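Long-range contacts in chitooligosaccharidolytic beta-N-acetylglucosaminidase (Ostrinia furnacalis, PDB 3OZP), which hydrolyses beta-N-acetylglucosamine units one at a time from the non-reducing ends of chitooligosaccharides, with a preference for shorter substrates: residues A[208-213]-A[266-271]; A[420-425]-A[443-448]; A[235-240]-A[323-328]; A[204-209]-A[259-264]. All blocks are in the same frame, centred on the assembly; numbering follows the deposited sequence.

How the interactions relate
All four contacts belong to the family 20 catalytic domain, an eight-stranded parallel barrel wrapped in helices. Interactions 1 and 4 are two levels of one seam, helix 203-215 against helix 255-267: their centres lie about 7 Å apart, they share R208 and T209, and F264 of interaction 4 reaches E211 of interaction 1, with 3.5 Å from F264 CZ to E211 CG. Interaction 2 lies in the barrel wall, its centre about 22 Å from that of interaction 1, and is near the catalytic pocket: the Q424 side chain is about 8 Å from the bound inhibitor. Interaction 3, where a loop meets helix 317-333, is about 27 Å from interaction 2 between centres.

Interaction 1 (A[208-213]-A[266-271])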
loop_
_atom_site.group_PDB
_atom_site.type_symbol
_atom_site.label_atom_id
_atom_site.label_comp_id
_atom_site.label_asym_id
_atom_site.label_seq_id
_atom_site.Cartn_x
_atom_site.Cartn_y
_atom_site.Cartn_z
ATOM N N ARG A 208 7.829 -9.088 10.436
ATOM C CA ARG A 208 7.874 -7.630 10.302
ATOM C C ARG A 208 6.650 -6.963 10.964
ATOM O O ARG A 208 6.780 -5.922 11.621
ATOM C CB ARG A 208 7.969 -7.255 8.816
ATOM C CG ARG A 208 8.144 -5.773 8.531
ATOM C CD ARG A 208 8.410 -5.499 7.047
ATOM N NE ARG A 208 7.245 -5.760 6.198
ATOM C CZ ARG A 208 7.187 -6.683 5.237
ATOM N NH1 ARG A 208 8.238 -7.459 4.973
ATOM N NH2 ARG A 208 6.072 -6.825 4.528
ATOM N N THR A 209 5.478 -7.572 10.783
ATOM C CA THR A 209 4.237 -7.145 11.438
ATOM C C THR A 209 4.356 -7.189 12.967
ATOM O O THR A 209 3.935 -6.255 13.660
ATOM C CB THR A 209 3.054 -8.026 10.983
ATOM O OG1 THR A 209 2.908 -7.920 9.566
ATOM C CG2 THR A 209 1.749 -7.606 11.656
ATOM N N ILE A 210 4.929 -8.275 13.478
ATOM C CA ILE A 210 5.180 -8.422 14.916
ATOM C C ILE A 210 6.135 -7.337 15.441
ATOM O O ILE A 210 5.904 -6.774 16.518
ATOM C CB ILE A 210 5.650 -9.860 15.270
ATOM C CG1 ILE A 210 4.489 -10.846 15.055
ATOM C CG2 ILE A 210 6.167 -9.934 16.719
ATOM C CD1 ILE A 210 4.882 -12.316 15.002
ATOM N N GLU A 211 7.184 -7.032 14.677
ATOM C CA GLU A 211 8.106 -5.937 15.023
ATOM C C GLU A 211 7.381 -4.604 15.208
ATOM O O GLU A 211 7.601 -3.900 16.199
ATOM C CB GLU A 211 9.201 -5.775 13.965
ATOM C CG GLU A 211 10.178 -6.926 13.903
ATOM C CD GLU A 211 11.385 -6.621 13.041
ATOM O OE1 GLU A 211 11.214 -6.397 11.820
ATOM O OE2 GLU A 211 12.511 -6.615 13.588
ATOM N N ALA A 212 6.517 -4.270 14.251
ATOM C CA ALA A 212 5.746 -3.029 14.299
ATOM C C ALA A 212 4.701 -3.047 15.417
ATOM O O ALA A 212 4.410 -2.007 16.011
ATOM C CB ALA A 212 5.092 -2.753 12.948
ATOM N N MET A 213 4.148 -4.224 15.700
ATOM C CA MET A 213 3.190 -4.389 16.799
ATOM C C MET A 213 3.842 -4.057 18.136
ATOM O O MET A 213 3.290 -3.292 18.931
ATOM C CB MET A 213 2.628 -5.812 16.835
ATOM C CG MET A 213 1.620 -6.115 15.731
ATOM S SD MET A 213 1.116 -7.842 15.687
ATOM C CE MET A 213 0.296 -7.999 17.268
ATOM N N LEU A 266 7.025 -14.111 21.169
ATOM C CA LEU A 266 7.270 -14.206 22.611
ATOM C C LEU A 266 8.337 -13.208 23.056
ATOM O O LEU A 266 8.141 -12.480 24.023
ATOM C CB LEU A 266 7.659 -15.636 23.014
ATOM C CG LEU A 266 8.075 -15.873 24.476
ATOM C CD1 LEU A 266 6.918 -15.590 25.434
ATOM C CD2 LEU A 266 8.606 -17.292 24.665
ATOM N N GLU A 267 9.452 -13.173 22.333
ATOM C CA GLU A 267 10.535 -12.229 22.606
ATOM C C GLU A 267 10.074 -10.776 22.613
ATOM O O GLU A 267 10.701 -9.927 23.254
ATOM C CB GLU A 267 11.648 -12.387 21.581
ATOM C CG GLU A 267 12.435 -13.673 21.717
ATOM C CD GLU A 267 13.340 -13.922 20.530
ATOM O OE1 GLU A 267 13.240 -13.180 19.527
ATOM O OE2 GLU A 267 14.147 -14.868 20.595
ATOM N N ARG A 268 8.976 -10.503 21.906
ATOM C CA ARG A 268 8.473 -9.144 21.722
ATOM C C ARG A 268 7.139 -8.887 22.436
ATOM O O ARG A 268 6.475 -7.875 22.185
ATOM C CB ARG A 268 8.376 -8.816 20.228
ATOM C CG ARG A 268 9.725 -8.491 19.604
ATOM C CD ARG A 268 9.776 -8.817 18.123
ATOM N NE ARG A 268 11.147 -8.735 17.612
ATOM C CZ ARG A 268 12.044 -9.717 17.688
ATOM N NH1 ARG A 268 11.729 -10.888 18.236
ATOM N NH2 ARG A 268 13.263 -9.535 17.192
ATOM N N GLY A 269 6.768 -9.790 23.339
ATOM C CA GLY A 269 5.545 -9.636 24.132
ATOM C C GLY A 269 4.269 -9.825 23.331
ATOM O O GLY A 269 3.209 -9.319 23.710
ATOM N N VAL A 270 4.370 -10.562 22.226
ATOM C CA VAL A 270 3.226 -10.811 21.350
ATOM C C VAL A 270 2.796 -12.282 21.373
ATOM O O VAL A 270 3.545 -13.179 20.975
ATOM C CB VAL A 270 3.491 -10.340 19.893
ATOM C CG1 VAL A 270 2.335 -10.749 18.953
ATOM C CG2 VAL A 270 3.713 -8.838 19.846
ATOM N N ARG A 271 1.581 -12.493 21.869
ATOM C CA ARG A 271 0.888 -13.777 21.868
ATOM C C ARG A 271 0.446 -14.108 20.440
ATOM O O ARG A 271 -0.257 -13.321 19.808
ATOM C CB ARG A 271 -0.338 -13.652 22.784
ATOM C CG ARG A 271 -1.399 -14.736 22.674
ATOM C CD ARG A 271 -2.758 -14.204 23.152
ATOM N NE ARG A 271 -2.884 -14.161 24.612
ATOM C CZ ARG A 271 -3.041 -13.057 25.346
ATOM N NH1 ARG A 271 -3.157 -13.159 26.664
ATOM N NH2 ARG A 271 -3.087 -11.855 24.783
HETATM O O HOH W 1 14.031 -7.346 15.860
HETATM O O HOH W 2 11.686 -6.201 16.641
#
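I210 and M213 form the apolar part of this contact, both packing on V270. The two gamma-methyls I210 CG2 and V270 CG2 approach to 4.1 Å, while M213 crosses V270 at about a right angle and brings CE to 3.8 Å from V270 CG1. I210 CG2 also touches the aliphatic part of R268, at CD. V270 CG1 stands anti to the backbone N (chi1 174°), which turns CG1 to M213 and leaves CG2 for I210.

The polar part runs through water. E211 OE2 and R268 NH2 are 4.7 Å apart, and two waters bridge the carboxylate and the guanidinium, one from OE2 to NH2, the other from OE2 to NE, both lying in the guanidinium plane at its edge. R268 NH1 serves E267 OE1 in a 3.0 Å salt bridge and also F264 O. A leucine in place of R268 would probably leave E211 without its water-bridged positive partner and E267 OE1 without its salt bridge.

A Schellman motif with G269 at C-prime ends helix 255-267, and the chain then enters barrel strand 271-278. The contact therefore ties helix 203-215 to this helix-to-strand turn, with V261 and F264 also packing on I210.

Interaction 2 (A[420-425]-A[443-448]); sequences DYIIQV and RLIMSN
Strands 421-425 and 444-446 run parallel, 21° apart, with I423, Q424 and V425 paired to L444, I445 and M446, and four backbone hydrogen bonds cross between the segments: I423 N to R443 O, I445 N to I423 O, V425 N to I445 O and S447 N to V425 O. Ahead of this ladder a water bridges Y421 O and R443 N.

Q424 and I445 share one face of the sheet, Q424 CG lying 4.0 Å from I445 CG2. With chi1 at -171° and an extended chain, the Q424 amide reaches S447, where NE2 donates to OG over 2.9 Å, nearly straight at 168° and in the amide plane. NE2 also binds E498 and OE1 meets H341; S447 OG in turn has E498 O as a partner. Shortening Q424 to an alanine would remove the amide and probably leave S447 OG, E498 OE1 and H341 NE2 each short of a partner.

On the other face V425 CG2 sits 3.9 Å from L444 CD2, and M446 SD lies alongside V425, 4.0 Å from CB. Near the start, I422 CG2 meets I445 CD1 at 3.8 Å, and I422 CG1 lies over one face of the R443 guanidinium, toward its rim; R443 NH1 binds K418 O.

Helix 432-439 makes the beta-alpha-beta crossover between the strands, its I434 covering V425 and L444; strand 399-402 pairs with the far edge of 421-425.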
loop_
_atom_site.group_PDB
_atom_site.type_symbol
_atom_site.label_atom_id
_atom_site.label_comp_id
_atom_site.label_asym_id
_atom_site.label_seq_id
_atom_site.Cartn_x
_atom_site.Cartn_y
_atom_site.Cartn_z
ATOM N N ASP A 420 -16.609 -20.101 29.436
ATOM C CA ASP A 420 -15.873 -20.917 28.475
ATOM C C ASP A 420 -15.646 -20.197 27.146
ATOM O O ASP A 420 -14.712 -20.528 26.408
ATOM C CB ASP A 420 -16.605 -22.243 28.239
ATOM C CG ASP A 420 -16.624 -23.138 29.475
ATOM O OD1 ASP A 420 -15.882 -22.864 30.448
ATOM O OD2 ASP A 420 -17.385 -24.124 29.475
ATOM N N TYR A 421 -16.500 -19.217 26.850
ATOM C CA TYR A 421 -16.493 -18.555 25.547
ATOM C C TYR A 421 -16.386 -17.038 25.605
ATOM O O TYR A 421 -17.230 -16.367 26.198
ATOM C CB TYR A 421 -17.731 -18.950 24.744
ATOM C CG TYR A 421 -17.663 -20.351 24.192
ATOM C CD1 TYR A 421 -17.075 -20.600 22.952
ATOM C CD2 TYR A 421 -18.179 -21.431 24.909
ATOM C CE1 TYR A 421 -17.006 -21.888 22.438
ATOM C CE2 TYR A 421 -18.113 -22.723 24.404
ATOM C CZ TYR A 421 -17.527 -22.942 23.167
ATOM O OH TYR A 421 -17.458 -24.212 22.659
ATOM N N ILE A 422 -15.332 -16.521 24.979
ATOM C CA ILE A 422 -15.163 -15.097 24.708
ATOM C C ILE A 422 -15.789 -14.816 23.338
ATOM O O ILE A 422 -15.609 -15.599 22.404
ATOM C CB ILE A 422 -13.661 -14.719 24.671
ATOM C CG1 ILE A 422 -12.998 -15.012 26.021
ATOM C CG2 ILE A 422 -13.465 -13.251 24.244
ATOM C CD1 ILE A 422 -11.479 -15.118 25.964
ATOM N N ILE A 423 -16.513 -13.710 23.211
ATOM C CA ILE A 423 -17.147 -13.375 21.937
ATOM C C ILE A 423 -16.399 -12.234 21.242
ATOM O O ILE A 423 -16.194 -11.164 21.833
ATOM C CB ILE A 423 -18.655 -13.019 22.107
ATOM C CG1 ILE A 423 -19.383 -14.044 22.997
ATOM C CG2 ILE A 423 -19.342 -12.871 20.740
ATOM C CD1 ILE A 423 -19.433 -15.478 22.459
ATOM N N GLN A 424 -15.974 -12.475 20.001
ATOM C CA GLN A 424 -15.355 -11.422 19.196
ATOM C C GLN A 424 -16.426 -10.715 18.383
ATOM O O GLN A 424 -17.040 -11.306 17.494
ATOM C CB GLN A 424 -14.234 -11.955 18.290
ATOM C CG GLN A 424 -13.444 -10.821 17.610
ATOM C CD GLN A 424 -12.113 -11.255 17.004
ATOM O OE1 GLN A 424 -11.773 -12.440 16.974
ATOM N NE2 GLN A 424 -11.355 -10.279 16.509
ATOM N N VAL A 425 -16.636 -9.443 18.699
ATOM C CA VAL A 425 -17.714 -8.660 18.122
ATOM C C VAL A 425 -17.249 -7.972 16.844
ATOM O O VAL A 425 -16.287 -7.213 16.863
ATOM C CB VAL A 425 -18.219 -7.604 19.138
ATOM C CG1 VAL A 425 -19.316 -6.750 18.536
ATOM C CG2 VAL A 425 -18.701 -8.288 20.421
ATOM N N ARG A 443 -17.680 -11.889 27.976
ATOM C CA ARG A 443 -16.487 -11.095 27.719
ATOM C C ARG A 443 -16.322 -10.902 26.220
ATOM O O ARG A 443 -16.605 -11.813 25.436
ATOM C CB ARG A 443 -15.242 -11.755 28.310
ATOM C CG ARG A 443 -15.334 -12.031 29.799
ATOM C CD ARG A 443 -15.308 -13.519 30.069
ATOM N NE ARG A 443 -13.950 -13.988 30.318
ATOM C CZ ARG A 443 -13.521 -15.228 30.110
ATOM N NH1 ARG A 443 -14.332 -16.156 29.616
ATOM N NH2 ARG A 443 -12.262 -15.534 30.384
ATOM N N LEU A 444 -15.869 -9.714 25.828
ATOM C CA LEU A 444 -15.828 -9.351 24.415
ATOM C C LEU A 444 -14.449 -8.916 23.932
ATOM O O LEU A 444 -13.657 -8.353 24.692
ATOM C CB LEU A 444 -16.834 -8.234 24.114
ATOM C CG LEU A 444 -18.289 -8.297 24.591
ATOM C CD1 LEU A 444 -19.004 -7.035 24.144
ATOM C CD2 LEU A 444 -19.016 -9.535 24.067
ATOM N N ILE A 445 -14.174 -9.209 22.664
ATOM C CA ILE A 445 -13.068 -8.593 21.937
ATOM C C ILE A 445 -13.715 -7.732 20.860
ATOM O O ILE A 445 -14.508 -8.225 20.057
ATOM C CB ILE A 445 -12.114 -9.642 21.313
ATOM C CG1 ILE A 445 -11.372 -10.405 22.414
ATOM C CG2 ILE A 445 -11.126 -8.971 20.342
ATOM C CD1 ILE A 445 -10.786 -11.742 21.969
ATOM N N MET A 446 -13.388 -6.443 20.862
ATOM C CA MET A 446 -14.025 -5.493 19.965
ATOM C C MET A 446 -13.318 -5.397 18.613
ATOM O O MET A 446 -12.149 -5.026 18.532
ATOM C CB MET A 446 -14.116 -4.117 20.629
ATOM C CG MET A 446 -15.223 -3.217 20.073
ATOM S SD MET A 446 -16.887 -3.936 20.024
ATOM C CE MET A 446 -17.029 -4.597 21.684
ATOM N N SER A 447 -14.049 -5.741 17.561
ATOM C CA SER A 447 -13.565 -5.614 16.196
ATOM C C SER A 447 -14.702 -5.084 15.337
ATOM O O SER A 447 -14.936 -5.590 14.239
ATOM C CB SER A 447 -13.106 -6.973 15.665
ATOM O OG SER A 447 -11.989 -7.450 16.386
ATOM N N ASN A 448 -15.420 -4.080 15.848
ATOM C CA ASN A 448 -16.595 -3.568 15.142
ATOM C C ASN A 448 -16.235 -3.075 13.743
ATOM O O ASN A 448 -15.327 -2.257 13.581
ATOM C CB ASN A 448 -17.380 -2.515 15.961
ATOM C CG ASN A 448 -16.509 -1.399 16.506
ATOM O OD1 ASN A 448 -15.583 -1.632 17.285
ATOM N ND2 ASN A 448 -16.836 -0.165 16.131
HETATM O O HOH W 3 -17.394 -14.551 28.024
#

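Interaction 3 (A[235-240]-A[323-328])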
loop_
_atom_site.group_PDB
_atom_site.type_symbol
_atom_site.label_atom_id
_atom_site.label_comp_id
_atom_site.label_asym_id
_atom_site.label_seq_id
_atom_site.Cartn_x
_atom_site.Cartn_y
_atom_site.Cartn_z
ATOM N N THR A 235 -0.348 -29.580 8.764
ATOM C CA THR A 235 -0.790 -30.622 9.699
ATOM C C THR A 235 0.005 -31.876 9.415
ATOM O O THR A 235 -0.196 -32.502 8.380
ATOM C CB THR A 235 -2.250 -31.062 9.424
ATOM O OG1 THR A 235 -3.010 -29.994 8.852
ATOM C CG2 THR A 235 -2.922 -31.595 10.674
ATOM N N THR A 236 0.885 -32.258 10.334
ATOM C CA THR A 236 1.646 -33.501 10.196
ATOM C C THR A 236 0.720 -34.724 10.228
ATOM O O THR A 236 0.928 -35.688 9.483
ATOM C CB THR A 236 2.749 -33.613 11.275
ATOM O OG1 THR A 236 3.580 -32.449 11.219
ATOM C CG2 THR A 236 3.622 -34.853 11.062
ATOM N N LYS A 237 -0.318 -34.663 11.063
ATOM C CA LYS A 237 -1.240 -35.791 11.233
ATOM C C LYS A 237 -2.247 -35.962 10.099
ATOM O O LYS A 237 -2.689 -37.081 9.823
ATOM C CB LYS A 237 -1.957 -35.708 12.585
ATOM C CG LYS A 237 -1.024 -35.933 13.754
ATOM C CD LYS A 237 -1.723 -35.789 15.092
ATOM C CE LYS A 237 -0.752 -36.144 16.208
ATOM N NZ LYS A 237 -1.388 -36.072 17.545
ATOM N N ARG A 238 -2.616 -34.864 9.446
ATOM C CA ARG A 238 -3.533 -34.927 8.304
ATOM C C ARG A 238 -2.945 -34.170 7.104
ATOM O O ARG A 238 -3.488 -33.143 6.677
ATOM C CB ARG A 238 -4.924 -34.395 8.682
ATOM C CG ARG A 238 -5.594 -35.107 9.866
ATOM C CD ARG A 238 -6.120 -36.496 9.500
ATOM N NE ARG A 238 -6.683 -37.178 10.665
ATOM C CZ ARG A 238 -7.377 -38.316 10.624
ATOM N NH1 ARG A 238 -7.605 -38.932 9.471
ATOM N NH2 ARG A 238 -7.844 -38.846 11.748
ATOM N N PRO A 239 -1.831 -34.690 6.550
ATOM C CA PRO A 239 -1.037 -33.976 5.541
ATOM C C PRO A 239 -1.758 -33.646 4.234
ATOM O O PRO A 239 -1.377 -32.685 3.563
ATOM C CB PRO A 239 0.145 -34.917 5.289
ATOM C CG PRO A 239 -0.354 -36.272 5.673
ATOM C CD PRO A 239 -1.283 -36.034 6.824
ATOM N N ASN A 240 -2.784 -34.415 3.872
ATOM C CA ASN A 240 -3.561 -34.126 2.659
ATOM C C ASN A 240 -4.290 -32.776 2.692
ATOM O O ASN A 240 -4.537 -32.176 1.644
ATOM C CB ASN A 240 -4.554 -35.253 2.351
ATOM C CG ASN A 240 -3.920 -36.420 1.597
ATOM O OD1 ASN A 240 -4.584 -37.425 1.334
ATOM N ND2 ASN A 240 -2.641 -36.293 1.244
ATOM N N LEU A 323 -10.461 -33.103 13.234
ATOM C CA LEU A 323 -10.422 -31.913 14.088
ATOM C C LEU A 323 -9.458 -32.069 15.262
ATOM O O LEU A 323 -8.619 -31.198 15.492
ATOM C CB LEU A 323 -11.834 -31.553 14.569
ATOM C CG LEU A 323 -12.620 -30.421 13.888
ATOM C CD1 LEU A 323 -12.218 -30.157 12.439
ATOM C CD2 LEU A 323 -14.122 -30.652 13.998
ATOM N N GLU A 324 -9.561 -33.187 15.979
ATOM C CA GLU A 324 -8.647 -33.485 17.078
ATOM C C GLU A 324 -7.198 -33.397 16.619
ATOM O O GLU A 324 -6.361 -32.820 17.312
ATOM C CB GLU A 324 -8.920 -34.870 17.666
ATOM C CG GLU A 324 -8.128 -35.157 18.945
ATOM C CD GLU A 324 -8.424 -36.521 19.546
ATOM O OE1 GLU A 324 -9.564 -37.018 19.411
ATOM O OE2 GLU A 324 -7.509 -37.095 20.167
ATOM N N ASP A 325 -6.916 -33.967 15.448
ATOM C CA ASP A 325 -5.570 -33.965 14.887
ATOM C C ASP A 325 -5.095 -32.561 14.507
ATOM O O ASP A 325 -3.957 -32.201 14.793
ATOM C CB ASP A 325 -5.487 -34.909 13.681
ATOM C CG ASP A 325 -5.523 -36.388 14.079
ATOM O OD1 ASP A 325 -5.656 -37.232 13.172
ATOM O OD2 ASP A 325 -5.419 -36.710 15.288
ATOM N N ILE A 326 -5.963 -31.777 13.865
ATOM C CA ILE A 326 -5.630 -30.398 13.491
ATOM C C ILE A 326 -5.331 -29.570 14.745
ATOM O O ILE A 326 -4.274 -28.936 14.834
ATOM C CB ILE A 326 -6.749 -29.727 12.651
ATOM C CG1 ILE A 326 -6.885 -30.417 11.284
ATOM C CG2 ILE A 326 -6.475 -28.219 12.464
ATOM C CD1 ILE A 326 -8.222 -30.170 10.598
ATOM N N TYR A 327 -6.250 -29.607 15.715
ATOM C CA TYR A 327 -6.100 -28.840 16.952
ATOM C C TYR A 327 -4.836 -29.257 17.695
ATOM O O TYR A 327 -4.119 -28.418 18.234
ATOM C CB TYR A 327 -7.315 -29.004 17.881
ATOM C CG TYR A 327 -8.670 -28.595 17.325
ATOM C CD1 TYR A 327 -8.793 -27.638 16.314
ATOM C CD2 TYR A 327 -9.840 -29.144 17.855
ATOM C CE1 TYR A 327 -10.046 -27.264 15.827
ATOM C CE2 TYR A 327 -11.093 -28.779 17.381
ATOM C CZ TYR A 327 -11.194 -27.840 16.369
ATOM O OH TYR A 327 -12.441 -27.490 15.899
ATOM N N SER A 328 -4.564 -30.560 17.704
ATOM C CA SER A 328 -3.386 -31.110 18.368
ATOM C C SER A 328 -2.081 -30.647 17.713
ATOM O O SER A 328 -1.128 -30.280 18.406
ATOM C CB SER A 328 -3.468 -32.638 18.405
ATOM O OG SER A 328 -2.406 -33.180 19.166
HETATM O O HOH W 4 -4.163 -36.114 17.719
HETATM O O HOH W 5 -0.019 -33.162 17.490
#
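T235 opens the contact by laying its CG2 methyl against I326, 4.1 Å from CA and close to CG1, the two side chains crossing at a slant. At K237 the backbone N is hydrogen-bonded to D329, one turn further along the helix than D325. The K237 side chain crosses that of D325 at about a right angle, CB on CB at 3.8 Å, and runs fully extended along the helix toward S328. Its NZ stops 4.7 Å from D325 OD2, and a water fills in, accepting from NZ and donating to OD2. A second water, weakly held by NZ, lies 2.9 Å from S328 OG.

This is the outer layer of the catalytic barrel: the segment belongs to the connection that follows barrel strand 220-224 and precedes helix 240-245, and it lies across helix 317-333, whose I326 also packs on F276 of strand 271-278.

R238 then reaches D325 from another direction. Its chain bends at chi2 (-74°), which carries NE to within 2.7 Å of D325 OD1 in a salt bridge. The bond is bent, 136° at the hydrogen, and OD1 is met on its anti side; the guanidinium and carboxylate planes are 31° apart. NH2 adds a weak bond to the same oxygen. The R238 guanidinium also makes a cation-pi contact with Y322.

Interaction 4 (A[204-209]-A[259-264])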
loop_
_atom_site.group_PDB
_atom_site.type_symbol
_atom_site.label_atom_id
_atom_site.label_comp_id
_atom_site.label_asym_id
_atom_site.label_seq_id
_atom_site.Cartn_x
_atom_site.Cartn_y
_atom_site.Cartn_z
ATOM N N GLU A 204 8.429 -13.829 6.589
ATOM C CA GLU A 204 9.165 -12.562 6.731
ATOM C C GLU A 204 8.208 -11.398 7.021
ATOM O O GLU A 204 8.452 -10.601 7.933
ATOM C CB GLU A 204 10.003 -12.259 5.479
ATOM C CG GLU A 204 11.066 -11.167 5.688
ATOM C CD GLU A 204 11.546 -10.511 4.394
ATOM O OE1 GLU A 204 12.075 -9.378 4.471
ATOM O OE2 GLU A 204 11.402 -11.111 3.303
ATOM N N SER A 205 7.119 -11.316 6.255
ATOM C CA SER A 205 6.145 -10.232 6.405
ATOM C C SER A 205 5.377 -10.342 7.729
ATOM O O SER A 205 5.026 -9.331 8.331
ATOM C CB SER A 205 5.179 -10.186 5.213
ATOM O OG SER A 205 4.214 -11.224 5.290
ATOM N N ILE A 206 5.134 -11.570 8.176
ATOM C CA ILE A 206 4.485 -11.811 9.465
ATOM C C ILE A 206 5.381 -11.351 10.622
ATOM O O ILE A 206 4.913 -10.689 11.548
ATOM C CB ILE A 206 4.041 -13.288 9.610
ATOM C CG1 ILE A 206 2.943 -13.611 8.583
ATOM C CG2 ILE A 206 3.540 -13.573 11.030
ATOM C CD1 ILE A 206 2.630 -15.105 8.436
ATOM N N LYS A 207 6.672 -11.672 10.553
ATOM C CA LYS A 207 7.623 -11.230 11.578
ATOM C C LYS A 207 7.777 -9.703 11.616
ATOM O O LYS A 207 7.825 -9.102 12.696
ATOM C CB LYS A 207 8.973 -11.910 11.379
ATOM C CG LYS A 207 8.945 -13.390 11.732
ATOM C CD LYS A 207 10.087 -14.137 11.074
ATOM C CE LYS A 207 11.349 -14.093 11.901
ATOM N NZ LYS A 207 12.099 -12.821 11.708
ATOM N N ARG A 208 7.829 -9.088 10.436
ATOM C CA ARG A 208 7.874 -7.630 10.302
ATOM C C ARG A 208 6.650 -6.963 10.964
ATOM O O ARG A 208 6.780 -5.922 11.621
ATOM C CB ARG A 208 7.969 -7.255 8.816
ATOM C CG ARG A 208 8.144 -5.773 8.531
ATOM C CD ARG A 208 8.410 -5.499 7.047
ATOM N NE ARG A 208 7.245 -5.760 6.198
ATOM C CZ ARG A 208 7.187 -6.683 5.237
ATOM N NH1 ARG A 208 8.238 -7.459 4.973
ATOM N NH2 ARG A 208 6.072 -6.825 4.528
ATOM N N THR A 209 5.478 -7.572 10.783
ATOM C CA THR A 209 4.237 -7.145 11.438
ATOM C C THR A 209 4.356 -7.189 12.967
ATOM O O THR A 209 3.935 -6.255 13.660
ATOM C CB THR A 209 3.054 -8.026 10.983
ATOM O OG1 THR A 209 2.908 -7.920 9.566
ATOM C CG2 THR A 209 1.749 -7.606 11.656
ATOM N N ARG A 259 6.933 -22.207 14.636
ATOM C CA ARG A 259 7.762 -22.100 15.842
ATOM C C ARG A 259 8.613 -20.830 15.836
ATOM O O ARG A 259 8.739 -20.151 16.861
ATOM C CB ARG A 259 8.642 -23.340 16.026
ATOM C CG ARG A 259 7.885 -24.551 16.551
ATOM C CD ARG A 259 8.807 -25.743 16.800
ATOM N NE ARG A 259 8.104 -26.821 17.496
ATOM C CZ ARG A 259 7.859 -28.032 16.996
ATOM N NH1 ARG A 259 8.273 -28.367 15.778
ATOM N NH2 ARG A 259 7.207 -28.925 17.731
ATOM N N GLU A 260 9.185 -20.509 14.679
ATOM C CA GLU A 260 9.976 -19.291 14.504
ATOM C C GLU A 260 9.133 -18.036 14.787
ATOM O O GLU A 260 9.553 -17.158 15.539
ATOM C CB GLU A 260 10.577 -19.253 13.091
ATOM C CG GLU A 260 11.449 -18.044 12.796
ATOM C CD GLU A 260 11.950 -18.008 11.360
ATOM O OE1 GLU A 260 12.120 -19.087 10.745
ATOM O OE2 GLU A 260 12.176 -16.890 10.847
ATOM N N VAL A 261 7.938 -17.976 14.204
ATOM C CA VAL A 261 7.033 -16.840 14.400
ATOM C C VAL A 261 6.571 -16.719 15.861
ATOM O O VAL A 261 6.552 -15.621 16.424
ATOM C CB VAL A 261 5.820 -16.912 13.438
ATOM C CG1 VAL A 261 4.769 -15.859 13.792
ATOM C CG2 VAL A 261 6.275 -16.736 11.989
ATOM N N VAL A 262 6.214 -17.852 16.463
ATOM C CA VAL A 262 5.747 -17.900 17.848
ATOM C C VAL A 262 6.827 -17.404 18.828
ATOM O O VAL A 262 6.533 -16.613 19.729
ATOM C CB VAL A 262 5.221 -19.323 18.213
ATOM C CG1 VAL A 262 5.055 -19.491 19.714
ATOM C CG2 VAL A 262 3.891 -19.603 17.501
ATOM N N ARG A 263 8.064 -17.859 18.633
ATOM C CA ARG A 263 9.212 -17.419 19.439
ATOM C C ARG A 263 9.520 -15.930 19.229
ATOM O O ARG A 263 9.754 -15.192 20.193
ATOM C CB ARG A 263 10.445 -18.281 19.122
ATOM C CG ARG A 263 11.769 -17.787 19.720
ATOM C CD ARG A 263 11.844 -17.988 21.231
ATOM N NE ARG A 263 12.971 -17.249 21.804
ATOM C CZ ARG A 263 13.437 -17.402 23.043
ATOM N NH1 ARG A 263 12.883 -18.278 23.872
ATOM N NH2 ARG A 263 14.467 -16.671 23.451
ATOM N N PHE A 264 9.511 -15.504 17.967
ATOM C CA PHE A 264 9.717 -14.101 17.599
ATOM C C PHE A 264 8.695 -13.211 18.305
ATOM O O PHE A 264 9.034 -12.130 18.796
ATOM C CB PHE A 264 9.605 -13.944 16.078
ATOM C CG PHE A 264 10.165 -12.654 15.545
ATOM C CD1 PHE A 264 9.341 -11.548 15.354
ATOM C CD2 PHE A 264 11.512 -12.554 15.203
ATOM C CE1 PHE A 264 9.858 -10.352 14.845
ATOM C CE2 PHE A 264 12.038 -11.369 14.689
ATOM C CZ PHE A 264 11.209 -10.265 14.513
#
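K207 folds over F264 because its chain bends twice, at chi3 and again at chi4, while F264 stands with CG anti to the backbone N (chi1 -164°), presenting one ring face to the lysine. K207 CB lies over that face, 4.0 Å from the centroid, in a CH-pi contact. The bends return NZ to the same ring, 3.9 Å from the centroid but 34° off the normal, an off-centre cation-pi contact. The ring also reaches the backbone, F264 CE1 approaching K207 O at 3.2 Å. E260, extended beyond CG, sends its carboxylate across the lysine: OE2 touches CE, but NZ is 4.2 Å away, too far for a salt bridge, though the opposite charges probably still attract.

On the barrel-facing side I206 CG2 meets V261 CG1 at 3.8 Å, and both side chains pack on W223 of strand 220-224. The axes of segments 204-209 and 259-264 run 10° apart and 10.1 Å from each other at closest approach; near-parallel helices jointly covering a barrel strand are what the outer helical layer of a TIM barrel provides.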